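Local coordinates for protein peptidase, M20/M25/M40 family (PDB 4EWT) that probably hydrolyses amide bonds of N-acylated amino acids or related substrates, as a manganese-bound amidohydrolase of the M20 peptidase family, at residues 80-85 with 100-105; 305-310 with 343-348. All blocks are in the same frame, centred on the assembly; numbering follows the deposited sequence.

Interaction 1 of 2, residues 80-85 with 100-105; sequences DALPIT and MHACGH. With MN (manganese (II) ion), chain F; MN (manganese (II) ion), chain E.
His105 faces Asp80 at the dimanganese centre. Its ND1 donates a weak, bent hydrogen bond to the backbone O of Asp80 at 2.8 Å. A second weak bond runs from ND1 to OD1 of Asp80 at 3.0 Å, with an N-H...O angle of 128°. One N-H is thus shared between two acceptors of the same residue. The carboxylate carbon lies in the ring plane at the imidazole edge, and the two planes are 32° apart. Asp80 CG sits between the backbone N and the carbonyl carbon (chi1 59°), which brings OD1 back to the ring. The other oxygen, OD2, is bonded to Ser30 OG and to the backbone N of Glu139.

The tight part of the contact is buried. Leu82 and Met100 form a single antiparallel hydrogen-bonded bridge: Leu82 N to Met100 O and Met100 N to Leu82 O are both 3.0 Å. Beside it, Ala81 CB sits over one face of the His101 ring, 3.8 Å from its centroid, in a CH-pi contact. Ala102 CB receives both Leu82 CD1 and Ile84 CD1. The Ile84 end is the more open to solvent: Ile84 is partly exposed, and its neighbours Pro83 and Thr85 are exposed. Ile84 CG2 meets Met100 SD at 3.9 Å.

On the metal side, Cys103 SG bridges the two manganese ions, at 2.4 Å and 2.6 Å. His105 NE2 binds the ion on the longer of these bonds, which His164 also ligates. Glu139 and His362 complete the protein ligands of the other ion, and a water bridges the pair. With NE2 on manganese, ND1 carries the proton. The manganese at NE2 and the two weak bonds at ND1 together hold the ring's orientation. Asp80 is a second-shell residue and may make the imidazole somewhat more electron-rich.

Interaction 2 of 2, residues 305-310 with 343-348; sequences EFTEYV and PSAFIY
Phe306 and Thr307 of helix 305-310 pack on Ala345 of strand 344-348. The apolar contacts centre on the methyl group of Ala345. Its CB points to the helix and lies 3.7 Å from Phe306 CD2. Val310 approaches the same methyl through CG2 at 4.3 Å. The other branch of Val310, CG1, reaches CD1 of Ile347, two residues further along the strand than Ala345, also at 4.3 Å. Val310 CG2 lies over one face of the Phe306 ring, offset toward the rim. The ring and the valine therefore pack as one apolar patch on the helix.

The ring also meets backbone. Phe306 has CG anti to its backbone N (chi1 -176°), and the ring edge is turned to the strand. Ser344 C and Ala345 N lie at that edge, near the ring plane, with Ala345 N 3.6 Å from CD2. His159 stacks on the Phe306 ring from the neighbouring strand 159-166.

The polar groups find their partners elsewhere. Thr307 OG1 touches Ala345 CB at 3.5 Å, but its hydrogen bond goes to the backbone O of Asp303 near the start of the helix. Ala345 and Ile347 use their backbones to pair with strand 159-166. Helix side chains pack on the strand's side chains and on its backbone.

The axes of the two short segments approach to 7.1 Å and cross at -49°. The arrangement is helix-on-sheet packing. Helix 304-316 lies against strand 344-350 in the mixed sheet of an alpha/beta domain, as in the catalytic domain of M20 peptidases.

How the interactions relate
Both contacts are largely buried, but they join different parts of the fold. Interaction 1 brings together two portions of the long loop between strand 72-78 and helix 105-120. Interaction 2 sets helix 304-316 on strand 344-350. They share no residue: their centres are 26 Å apart and their nearest atoms about 8 Å. A mixed sheet relates them, because strands 72-78 and 344-350 both flank strand 159-166, which carries the metal ligand His164. Interaction 1 combines metal ligation and hydrogen bonds with a small apolar cluster. Interaction 2 is apolar packing, and the side chain of Ile347 remains about 13 Å from a manganese ion.

Interaction 1 of 2, residues 80-85 with 100-105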
ATOM      1  N   ASP A  80      20.439 -37.737   2.649  1.00 35.21           N
ATOM      2  CA  ASP A  80      19.196 -37.532   3.398  1.00 37.62           C
ATOM      3  C   ASP A  80      17.997 -37.409   2.463  1.00 37.86           C
ATOM      4  O   ASP A  80      18.131 -36.972   1.311  1.00 36.59           O
ATOM      5  CB  ASP A  80      19.279 -36.312   4.337  1.00 37.59           C
ATOM      6  CG  ASP A  80      19.576 -35.005   3.599  1.00 36.14           C
ATOM      7  OD1 ASP A  80      20.278 -35.013   2.559  1.00 34.12           O
ATOM      8  OD2 ASP A  80      19.122 -33.946   4.087  1.00 37.20           O
ATOM      9  N   ALA A  81      16.832 -37.804   2.966  1.00 40.24           N
ATOM     10  CA  ALA A  81      15.576 -37.701   2.223  1.00 41.60           C
ATOM     11  C   ALA A  81      14.692 -36.588   2.799  1.00 42.71           C
ATOM     12  O   ALA A  81      15.135 -35.843   3.670  1.00 42.75           O
ATOM     13  CB  ALA A  81      14.851 -39.030   2.233  1.00 43.38           C
ATOM     14  N   LEU A  82      13.448 -36.494   2.323  1.00 44.46           N
ATOM     15  CA  LEU A  82      12.533 -35.401   2.685  1.00 45.65           C
ATOM     16  C   LEU A  82      11.202 -35.893   3.282  1.00 49.07           C
ATOM     17  O   LEU A  82      10.802 -37.031   3.024  1.00 51.06           O
ATOM     18  CB  LEU A  82      12.247 -34.544   1.450  1.00 44.26           C
ATOM     19  CG  LEU A  82      13.369 -33.659   0.917  1.00 41.68           C
ATOM     20  CD1 LEU A  82      13.204 -33.459  -0.582  1.00 41.57           C
ATOM     21  CD2 LEU A  82      13.386 -32.329   1.650  1.00 41.43           C
ATOM     22  N   PRO A  83      10.515 -35.038   4.080  1.00 50.30           N
ATOM     23  CA  PRO A  83       9.197 -35.384   4.637  1.00 53.82           C
ATOM     24  C   PRO A  83       8.067 -35.260   3.601  1.00 54.67           C
ATOM     25  O   PRO A  83       7.247 -34.342   3.677  1.00 55.26           O
ATOM     26  CB  PRO A  83       9.015 -34.358   5.765  1.00 54.65           C
ATOM     27  CG  PRO A  83       9.788 -33.161   5.305  1.00 51.27           C
ATOM     28  CD  PRO A  83      10.991 -33.729   4.580  1.00 48.85           C
ATOM     29  N   ILE A  84       8.040 -36.188   2.646  1.00 54.87           N
ATOM     30  CA  ILE A  84       7.111 -36.145   1.515  1.00 55.73           C
ATOM     31  C   ILE A  84       6.526 -37.534   1.256  1.00 58.78           C
ATOM     32  O   ILE A  84       7.260 -38.527   1.213  1.00 58.34           O
ATOM     33  CB  ILE A  84       7.826 -35.613   0.233  1.00 52.73           C
ATOM     34  CG1 ILE A  84       8.163 -34.120   0.380  1.00 50.44           C
ATOM     35  CG2 ILE A  84       6.984 -35.851  -1.019  1.00 54.13           C
ATOM     36  CD1 ILE A  84       9.342 -33.674  -0.436  1.00 46.52           C
ATOM     37  N   THR A  85       5.234 -37.593   1.017  1.00 61.71           N
ATOM     38  CA  THR A  85       4.563 -38.828   0.740  1.00 65.06           C
ATOM     39  C   THR A  85       4.691 -39.178  -0.714  1.00 64.50           C
ATOM     40  O   THR A  85       4.188 -38.470  -1.547  1.00 64.65           O
ATOM     41  CB  THR A  85       3.102 -38.690   1.107  1.00 68.87           C
ATOM     42  OG1 THR A  85       3.000 -38.669   2.524  1.00 69.83           O
ATOM     43  CG2 THR A  85       2.334 -39.831   0.579  1.00 72.85           C
ATOM     44  N   MET A 100      10.426 -39.615   1.526  1.00 50.55           N
ATOM     45  CA  MET A 100      10.750 -39.916   0.128  1.00 48.96           C
ATOM     46  C   MET A 100      12.063 -39.255  -0.312  1.00 45.32           C
ATOM     47  O   MET A 100      12.322 -38.092   0.031  1.00 43.59           O
ATOM     48  CB  MET A 100       9.623 -39.402  -0.776  1.00 50.10           C
ATOM     49  CG  MET A 100       9.910 -39.482  -2.271  1.00 49.03           C
ATOM     50  SD  MET A 100       8.705 -38.589  -3.275  1.00 50.12           S
ATOM     51  CE  MET A 100       9.328 -39.001  -4.906  1.00 49.01           C
ATOM     52  N   HIS A 101      12.872 -39.981  -1.088  1.00 44.19           N
ATOM     53  CA  HIS A 101      14.024 -39.377  -1.768  1.00 41.60           C
ATOM     54  C   HIS A 101      13.569 -38.554  -2.977  1.00 41.25           C
ATOM     55  O   HIS A 101      13.692 -39.000  -4.127  1.00 41.53           O
ATOM     56  CB  HIS A 101      15.055 -40.426  -2.189  1.00 40.93           C
ATOM     57  CG  HIS A 101      16.066 -40.739  -1.132  1.00 40.72           C
ATOM     58  ND1 HIS A 101      16.994 -39.817  -0.691  1.00 38.46           N
ATOM     59  CD2 HIS A 101      16.302 -41.877  -0.435  1.00 41.42           C
ATOM     60  CE1 HIS A 101      17.754 -40.372   0.236  1.00 38.90           C
ATOM     61  NE2 HIS A 101      17.352 -41.620   0.412  1.00 41.33           N
ATOM     62  N   ALA A 102      13.049 -37.356  -2.693  1.00 40.64           N
ATOM     63  CA  ALA A 102      12.462 -36.483  -3.702  1.00 40.77           C
ATOM     64  C   ALA A 102      13.448 -35.490  -4.332  1.00 38.59           C
ATOM     65  O   ALA A 102      13.022 -34.565  -5.031  1.00 38.68           O
ATOM     66  CB  ALA A 102      11.248 -35.733  -3.107  1.00 42.12           C
ATOM     67  N   CYS A 103      14.748 -35.683  -4.089  1.00 36.57           N
ATOM     68  CA  CYS A 103      15.797 -34.789  -4.625  1.00 34.96           C
ATOM     69  C   CYS A 103      16.961 -35.552  -5.280  1.00 33.89           C
ATOM     70  O   CYS A 103      17.974 -34.952  -5.654  1.00 33.00           O
ATOM     71  CB  CYS A 103      16.327 -33.852  -3.532  1.00 33.59           C
ATOM     72  SG  CYS A 103      16.924 -32.238  -4.119  1.00 33.96           S
ATOM     73  N   GLY A 104      16.816 -36.870  -5.404  1.00 34.60           N
ATOM     74  CA  GLY A 104      17.784 -37.701  -6.116  1.00 33.72           C
ATOM     75  C   GLY A 104      19.028 -38.019  -5.310  1.00 32.38           C
ATOM     76  O   GLY A 104      20.039 -38.439  -5.871  1.00 31.64           O
ATOM     77  N   HIS A 105      18.952 -37.827  -3.994  1.00 31.95           N
ATOM     78  CA  HIS A 105      20.076 -38.114  -3.094  1.00 31.25           C
ATOM     79  C   HIS A 105      20.399 -39.614  -3.051  1.00 31.71           C
ATOM     80  O   HIS A 105      21.546 -40.000  -2.849  1.00 31.16           O
ATOM     81  CB  HIS A 105      19.791 -37.593  -1.682  1.00 31.37           C
ATOM     82  CG  HIS A 105      19.751 -36.100  -1.573  1.00 31.47           C
ATOM     83  ND1 HIS A 105      19.703 -35.447  -0.358  1.00 31.92           N
ATOM     84  CD2 HIS A 105      19.755 -35.129  -2.519  1.00 30.08           C
ATOM     85  CE1 HIS A 105      19.677 -34.145  -0.560  1.00 31.02           C
ATOM     86  NE2 HIS A 105      19.704 -33.925  -1.860  1.00 31.27           N
TER
HETATM   87 MN    MN F 402      19.379 -32.161  -3.275  1.00 35.56          MN
HETATM   88 MN    MN E 401      16.469 -30.856  -2.163  1.00 55.48          MN
HETATM   89  O   HOH W   1      18.799 -30.279  -1.775  1.00 31.85           O
HETATM   90  O   HOH W   2      21.512 -31.795  -2.631  1.00 36.08           O

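Interaction 2 of 2, residues 305-310 with 343-348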
ATOM      1  N   GLU A 305      38.181 -20.724 -11.768  1.00 39.59           N
ATOM      2  CA  GLU A 305      39.348 -21.511 -12.219  1.00 42.03           C
ATOM      3  C   GLU A 305      39.032 -23.006 -12.244  1.00 42.16           C
ATOM      4  O   GLU A 305      39.190 -23.669 -13.273  1.00 42.90           O
ATOM      5  CB  GLU A 305      40.575 -21.279 -11.317  1.00 43.03           C
ATOM      6  CG  GLU A 305      41.200 -19.893 -11.401  1.00 45.54           C
ATOM      7  CD  GLU A 305      42.239 -19.651 -10.310  1.00 48.40           C
ATOM      8  OE1 GLU A 305      41.984 -18.784  -9.437  1.00 48.49           O
ATOM      9  OE2 GLU A 305      43.298 -20.327 -10.320  1.00 49.97           O
ATOM     10  N   PHE A 306      38.576 -23.525 -11.107  1.00 41.47           N
ATOM     11  CA  PHE A 306      38.310 -24.954 -10.986  1.00 41.65           C
ATOM     12  C   PHE A 306      37.151 -25.393 -11.880  1.00 40.79           C
ATOM     13  O   PHE A 306      37.267 -26.404 -12.568  1.00 41.52           O
ATOM     14  CB  PHE A 306      38.083 -25.355  -9.523  1.00 41.32           C
ATOM     15  CG  PHE A 306      37.907 -26.837  -9.314  1.00 41.72           C
ATOM     16  CD1 PHE A 306      38.900 -27.731  -9.691  1.00 43.33           C
ATOM     17  CD2 PHE A 306      36.750 -27.330  -8.726  1.00 40.85           C
ATOM     18  CE1 PHE A 306      38.744 -29.096  -9.498  1.00 43.92           C
ATOM     19  CE2 PHE A 306      36.582 -28.694  -8.524  1.00 42.04           C
ATOM     20  CZ  PHE A 306      37.580 -29.582  -8.912  1.00 43.09           C
ATOM     21  N   THR A 307      36.062 -24.626 -11.897  1.00 39.17           N
ATOM     22  CA  THR A 307      34.885 -24.976 -12.706  1.00 38.39           C
ATOM     23  C   THR A 307      35.211 -25.030 -14.185  1.00 39.96           C
ATOM     24  O   THR A 307      34.735 -25.922 -14.887  1.00 40.52           O
ATOM     25  CB  THR A 307      33.700 -24.010 -12.488  1.00 36.68           C
ATOM     26  OG1 THR A 307      33.355 -23.984 -11.102  1.00 34.28           O
ATOM     27  CG2 THR A 307      32.477 -24.446 -13.296  1.00 35.44           C
ATOM     28  N   GLU A 308      36.014 -24.079 -14.663  1.00 41.01           N
ATOM     29  CA  GLU A 308      36.413 -24.080 -16.071  1.00 42.86           C
ATOM     30  C   GLU A 308      37.343 -25.242 -16.368  1.00 44.11           C
ATOM     31  O   GLU A 308      37.229 -25.882 -17.419  1.00 45.15           O
ATOM     32  CB  GLU A 308      37.061 -22.756 -16.489  1.00 43.71           C
ATOM     33  CG  GLU A 308      36.716 -22.349 -17.924  1.00 46.33           C
ATOM     34  CD  GLU A 308      35.250 -21.940 -18.082  1.00 47.06           C
ATOM     35  OE1 GLU A 308      34.545 -22.515 -18.946  1.00 48.19           O
ATOM     36  OE2 GLU A 308      34.797 -21.046 -17.336  1.00 47.22           O
ATOM     37  N   TYR A 309      38.257 -25.522 -15.441  1.00 44.17           N
ATOM     38  CA  TYR A 309      39.073 -26.722 -15.541  1.00 45.36           C
ATOM     39  C   TYR A 309      38.190 -27.962 -15.705  1.00 45.45           C
ATOM     40  O   TYR A 309      38.470 -28.812 -16.544  1.00 46.84           O
ATOM     41  CB  TYR A 309      39.996 -26.872 -14.324  1.00 45.61           C
ATOM     42  CG  TYR A 309      40.545 -28.270 -14.187  1.00 46.70           C
ATOM     43  CD1 TYR A 309      41.679 -28.662 -14.896  1.00 47.67           C
ATOM     44  CD2 TYR A 309      39.914 -29.210 -13.373  1.00 45.85           C
ATOM     45  CE1 TYR A 309      42.174 -29.941 -14.792  1.00 49.40           C
ATOM     46  CE2 TYR A 309      40.403 -30.500 -13.261  1.00 46.85           C
ATOM     47  CZ  TYR A 309      41.535 -30.853 -13.974  1.00 48.76           C
ATOM     48  OH  TYR A 309      42.031 -32.121 -13.882  1.00 50.77           O
ATOM     49  N   VAL A 310      37.121 -28.052 -14.908  1.00 44.02           N
ATOM     50  CA  VAL A 310      36.229 -29.217 -14.932  1.00 44.02           C
ATOM     51  C   VAL A 310      35.552 -29.383 -16.295  1.00 44.68           C
ATOM     52  O   VAL A 310      35.523 -30.483 -16.854  1.00 45.68           O
ATOM     53  CB  VAL A 310      35.183 -29.176 -13.778  1.00 42.31           C
ATOM     54  CG1 VAL A 310      34.055 -30.172 -14.019  1.00 41.94           C
ATOM     55  CG2 VAL A 310      35.857 -29.440 -12.438  1.00 41.52           C
ATOM     56  N   PRO A 343      38.049 -23.912  -3.038  1.00 41.09           N
ATOM     57  CA  PRO A 343      37.566 -23.711  -4.400  1.00 40.13           C
ATOM     58  C   PRO A 343      36.833 -24.963  -4.873  1.00 37.97           C
ATOM     59  O   PRO A 343      37.374 -26.078  -4.787  1.00 37.57           O
ATOM     60  CB  PRO A 343      38.852 -23.493  -5.209  1.00 43.20           C
ATOM     61  CG  PRO A 343      39.946 -23.993  -4.361  1.00 45.16           C
ATOM     62  CD  PRO A 343      39.515 -23.825  -2.951  1.00 44.44           C
ATOM     63  N   SER A 344      35.594 -24.792  -5.326  1.00 35.92           N
ATOM     64  CA  SER A 344      34.765 -25.946  -5.654  1.00 33.83           C
ATOM     65  C   SER A 344      33.970 -25.731  -6.930  1.00 33.16           C
ATOM     66  O   SER A 344      33.888 -24.607  -7.442  1.00 33.82           O
ATOM     67  CB  SER A 344      33.815 -26.270  -4.498  1.00 31.88           C
ATOM     68  OG  SER A 344      34.482 -26.166  -3.257  1.00 33.84           O
ATOM     69  N   ALA A 345      33.413 -26.832  -7.436  1.00 31.66           N
ATOM     70  CA  ALA A 345      32.508 -26.821  -8.571  1.00 30.96           C
ATOM     71  C   ALA A 345      31.357 -27.777  -8.282  1.00 29.33           C
ATOM     72  O   ALA A 345      31.562 -28.949  -7.947  1.00 28.67           O
ATOM     73  CB  ALA A 345      33.226 -27.230  -9.835  1.00 32.92           C
ATOM     74  N   PHE A 346      30.143 -27.255  -8.381  1.00 28.29           N
ATOM     75  CA  PHE A 346      28.944 -28.062  -8.234  1.00 27.05           C
ATOM     76  C   PHE A 346      28.342 -28.104  -9.614  1.00 27.82           C
ATOM     77  O   PHE A 346      27.995 -27.063 -10.168  1.00 28.78           O
ATOM     78  CB  PHE A 346      27.998 -27.398  -7.232  1.00 25.93           C
ATOM     79  CG  PHE A 346      26.853 -28.269  -6.775  1.00 24.46           C
ATOM     80  CD1 PHE A 346      27.081 -29.433  -6.031  1.00 24.19           C
ATOM     81  CD2 PHE A 346      25.544 -27.905  -7.053  1.00 23.01           C
ATOM     82  CE1 PHE A 346      26.008 -30.222  -5.584  1.00 21.31           C
ATOM     83  CE2 PHE A 346      24.461 -28.684  -6.601  1.00 22.81           C
ATOM     84  CZ  PHE A 346      24.702 -29.840  -5.870  1.00 21.56           C
ATOM     85  N   ILE A 347      28.264 -29.296 -10.193  1.00 28.37           N
ATOM     86  CA  ILE A 347      27.776 -29.433 -11.567  1.00 30.01           C
ATOM     87  C   ILE A 347      26.519 -30.301 -11.631  1.00 29.80           C
ATOM     88  O   ILE A 347      26.169 -30.973 -10.663  1.00 29.08           O
ATOM     89  CB  ILE A 347      28.877 -29.956 -12.540  1.00 31.58           C
ATOM     90  CG1 ILE A 347      29.304 -31.377 -12.179  1.00 31.91           C
ATOM     91  CG2 ILE A 347      30.073 -28.993 -12.572  1.00 32.85           C
ATOM     92  CD1 ILE A 347      30.238 -32.033 -13.179  1.00 35.09           C
ATOM     93  N   TYR A 348      25.841 -30.277 -12.771  1.00 31.13           N
ATOM     94  CA  TYR A 348      24.563 -30.943 -12.897  1.00 31.80           C
ATOM     95  C   TYR A 348      24.565 -32.038 -13.953  1.00 33.60           C
ATOM     96  O   TYR A 348      25.189 -31.892 -15.007  1.00 35.46           O
ATOM     97  CB  TYR A 348      23.473 -29.933 -13.245  1.00 32.79           C
ATOM     98  CG  TYR A 348      23.400 -28.718 -12.350  1.00 32.21           C
ATOM     99  CD1 TYR A 348      23.071 -28.836 -10.998  1.00 31.79           C
ATOM    100  CD2 TYR A 348      23.632 -27.446 -12.863  1.00 34.13           C
ATOM    101  CE1 TYR A 348      22.977 -27.715 -10.178  1.00 31.18           C
ATOM    102  CE2 TYR A 348      23.537 -26.315 -12.053  1.00 34.24           C
ATOM    103  CZ  TYR A 348      23.216 -26.461 -10.713  1.00 33.00           C
ATOM    104  OH  TYR A 348      23.129 -25.353  -9.905  1.00 33.59           O
TER